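Local coordinates for cellulose-binding protein (Saccharophagus degradans, PDB 2X32), which binds a long polyisoprenoid diphosphate through its YceI-like domain and is implicated in plant cell wall breakdown, probably as a polyisoprenoid carrier, at residues A[128-133]-A[173-178]. Sequence-based numbering, arbitrary orientation.
Sequences ATRIMV and VLFYEA. With OTP ((2E,6E,10E,14E,18E,22E,26E)-3,7,11,15,19,23,27,31-octamethyldotriaconta-2,6,10,14,18,22,26,30-octaenyl trihydrogen diphosphate), chain C.
I131 and Y176 form a hydrogen-bonded antiparallel pair, with I131 N to Y176 O at 2.9 Å and a second bond from Y176 N back to I131 O. V133 and L174 repeat the two-way pattern, and A178 N reaches T129 O at 2.8 Å just beyond the strands. In between, the CA-H groups of R130, E177, M132 and F175 lean on the carbonyl oxygens of Y176, T129, L174 and I131 respectively. The charged grip is the salt bridge from R130 NH1 to E177 OE2, 2.7 Å; OE2 sits close to the guanidinium plane and accepts through its anti lone pair, the one turned away from OE1, the two flat groups 59° apart. With CG anti to the backbone N (chi1 -171°) and the chain extended as far as NE, R130 carries its guanidinium across to F175. F175 CB lies over one guanidinium face, offset toward its rim, 3.5 Å from R130 NH2, and the guanidinium and ring planes are 18° apart. NH2 also bridges to D12 of strand 7-24, and an alanine in place of R130 would probably leave E177 and D12 without their shared cation and strip F175 CB and CG of the flat group lying against them. These strands belong to the curled antiparallel sheet of the YceI-like fold, wrapped lengthwise around the octaprenyl chain. On the pocket side, I131 CG1 packs on Y176 CB, while V133 CG2 meets Y176 CD2 at 4.1 Å. L174 CD1 comes within 3.5 Å of OTP C9, and the Y176 hydroxyl, hydrogen-bonded to Q48 O, passes 3.7 Å from OTP C6. On the reverse face, M132 runs alongside F175 in an oblique Met-aromatic contact, SD 4.7 Å from the ring centroid, and its CG touches V173 CG1.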
# COMPACT_ATOMS: atom_id res chain seq x y z
N ALA A 128 19.20 -14.95 6.54
CA ALA A 128 19.65 -15.42 5.23
C ALA A 128 18.55 -15.49 4.20
O ALA A 128 18.84 -15.44 3.02
CB ALA A 128 20.35 -16.78 5.33
N THR A 129 17.27 -15.56 4.63
CA THR A 129 16.15 -15.69 3.73
C THR A 129 15.10 -14.57 3.83
O THR A 129 14.23 -14.50 2.97
CB THR A 129 15.40 -16.99 3.97
OG1 THR A 129 15.04 -17.03 5.35
CG2 THR A 129 16.30 -18.19 3.69
N ARG A 130 15.19 -13.69 4.81
CA ARG A 130 14.07 -12.77 5.07
C ARG A 130 14.51 -11.33 5.00
O ARG A 130 15.57 -11.01 5.52
CB ARG A 130 13.47 -13.04 6.46
CG ARG A 130 12.20 -12.33 6.78
CD ARG A 130 11.74 -12.75 8.20
NE ARG A 130 10.47 -12.19 8.62
CZ ARG A 130 9.28 -12.66 8.27
NH1 ARG A 130 9.11 -13.64 7.40
NH2 ARG A 130 8.21 -12.11 8.77
N ILE A 131 13.71 -10.51 4.33
CA ILE A 131 13.96 -9.09 4.26
C ILE A 131 12.70 -8.33 4.67
O ILE A 131 11.58 -8.84 4.58
CB ILE A 131 14.46 -8.67 2.84
CG1 ILE A 131 13.32 -8.83 1.85
CG2 ILE A 131 15.76 -9.41 2.44
CD1 ILE A 131 13.68 -8.36 0.43
N MET A 132 12.91 -7.11 5.14
CA MET A 132 11.87 -6.19 5.56
C MET A 132 11.95 -4.92 4.69
O MET A 132 13.04 -4.29 4.59
CB MET A 132 12.01 -5.86 7.05
CG MET A 132 10.93 -4.91 7.55
SD MET A 132 11.13 -4.50 9.32
CE MET A 132 12.80 -3.88 9.39
N VAL A 133 10.82 -4.54 4.11
CA VAL A 133 10.73 -3.39 3.23
C VAL A 133 9.68 -2.43 3.73
O VAL A 133 8.54 -2.81 3.98
CB VAL A 133 10.40 -3.79 1.76
CG1 VAL A 133 10.46 -2.59 0.82
CG2 VAL A 133 11.37 -4.90 1.29
N VAL A 173 4.85 -2.01 6.27
CA VAL A 173 6.02 -2.86 6.61
C VAL A 173 5.73 -4.21 5.96
O VAL A 173 4.76 -4.90 6.30
CB VAL A 173 6.22 -3.01 8.10
CG1 VAL A 173 7.44 -3.93 8.37
CG2 VAL A 173 6.41 -1.60 8.77
N LEU A 174 6.58 -4.58 5.00
CA LEU A 174 6.40 -5.79 4.20
C LEU A 174 7.54 -6.74 4.51
O LEU A 174 8.71 -6.31 4.56
CB LEU A 174 6.42 -5.45 2.72
CG LEU A 174 5.41 -4.40 2.30
CD1 LEU A 174 5.60 -4.06 0.85
CD2 LEU A 174 3.93 -4.73 2.58
N PHE A 175 7.23 -8.01 4.71
CA PHE A 175 8.26 -9.01 4.92
C PHE A 175 8.25 -9.96 3.78
O PHE A 175 7.19 -10.48 3.40
CB PHE A 175 7.96 -9.76 6.23
CG PHE A 175 8.07 -8.89 7.44
CD1 PHE A 175 9.29 -8.73 8.11
CD2 PHE A 175 6.97 -8.20 7.94
CE1 PHE A 175 9.40 -7.89 9.22
CE2 PHE A 175 7.10 -7.37 9.05
CZ PHE A 175 8.29 -7.21 9.67
N TYR A 176 9.41 -10.12 3.13
CA TYR A 176 9.55 -11.03 2.00
C TYR A 176 10.54 -12.12 2.37
O TYR A 176 11.56 -11.86 3.02
CB TYR A 176 10.01 -10.27 0.73
CG TYR A 176 9.00 -9.42 0.06
CD1 TYR A 176 8.14 -9.91 -0.88
CD2 TYR A 176 8.87 -8.07 0.37
CE1 TYR A 176 7.21 -9.12 -1.54
CE2 TYR A 176 7.93 -7.28 -0.25
CZ TYR A 176 7.08 -7.81 -1.20
OH TYR A 176 6.14 -7.05 -1.85
N GLU A 177 10.27 -13.36 1.95
CA GLU A 177 11.03 -14.52 2.33
C GLU A 177 11.36 -15.36 1.11
O GLU A 177 10.47 -15.64 0.35
CB GLU A 177 10.12 -15.38 3.19
CG GLU A 177 10.06 -14.95 4.52
CD GLU A 177 11.03 -15.71 5.45
OE1 GLU A 177 11.96 -16.41 5.00
OE2 GLU A 177 10.86 -15.51 6.61
N ALA A 178 12.66 -15.61 0.96
CA ALA A 178 13.23 -16.47 -0.08
C ALA A 178 13.14 -17.95 0.28
O ALA A 178 13.12 -18.29 1.45
CB ALA A 178 14.68 -16.09 -0.31
O7 OTP C . -17.91 11.43 11.17
P2 OTP C . -18.83 10.27 10.90
O5 OTP C . -20.27 10.70 10.69
O6 OTP C . -18.66 9.10 11.84
O4 OTP C . -18.37 9.76 9.40
P1 OTP C . -17.63 8.37 9.03
O2 OTP C . -16.18 8.59 9.39
O3 OTP C . -18.40 7.12 9.42
O1 OTP C . -17.53 8.30 7.42
C40 OTP C . -16.63 9.23 6.78
C39 OTP C . -15.53 8.48 6.01
C37 OTP C . -14.25 8.78 6.09
C38 OTP C . -13.62 9.88 6.95
C36 OTP C . -13.25 8.01 5.24
C35 OTP C . -12.68 8.77 4.08
C34 OTP C . -11.61 7.95 3.34
C32 OTP C . -10.51 8.44 2.76
C33 OTP C . -10.14 9.88 2.84
C31 OTP C . -9.52 7.44 2.15
C30 OTP C . -9.16 7.60 0.69
C29 OTP C . -8.09 6.60 0.26
C27 OTP C . -7.12 6.87 -0.61
C28 OTP C . -6.98 8.17 -1.39
C26 OTP C . -6.01 5.87 -0.87
C25 OTP C . -6.02 4.60 -0.04
C24 OTP C . -4.68 3.84 -0.03
C22 OTP C . -4.38 2.76 -0.74
C23 OTP C . -5.35 1.99 -1.61
C21 OTP C . -2.99 2.22 -0.64
C20 OTP C . -2.15 2.41 -1.93
C19 OTP C . -0.75 1.81 -1.85
C17 OTP C . 0.39 2.48 -1.69
C18 OTP C . 0.55 3.96 -1.73
C16 OTP C . 1.66 1.69 -1.45
C15 OTP C . 2.71 1.93 -2.50
C14 OTP C . 3.80 0.89 -2.44
C12 OTP C . 5.11 1.12 -2.71
C13 OTP C . 5.63 2.52 -3.03
C11 OTP C . 6.14 0.04 -2.68
C10 OTP C . 5.73 -1.29 -2.17
C9 OTP C . 6.86 -2.29 -1.92
C7 OTP C . 7.19 -3.35 -2.68
C8 OTP C . 6.42 -3.85 -3.88
C6 OTP C . 8.40 -4.16 -2.28
C5 OTP C . 9.66 -3.80 -3.04
C4 OTP C . 10.82 -4.68 -2.69
C2 OTP C . 12.08 -4.24 -2.61
C3 OTP C . 12.60 -2.87 -2.86
C1 OTP C . 13.15 -5.25 -2.28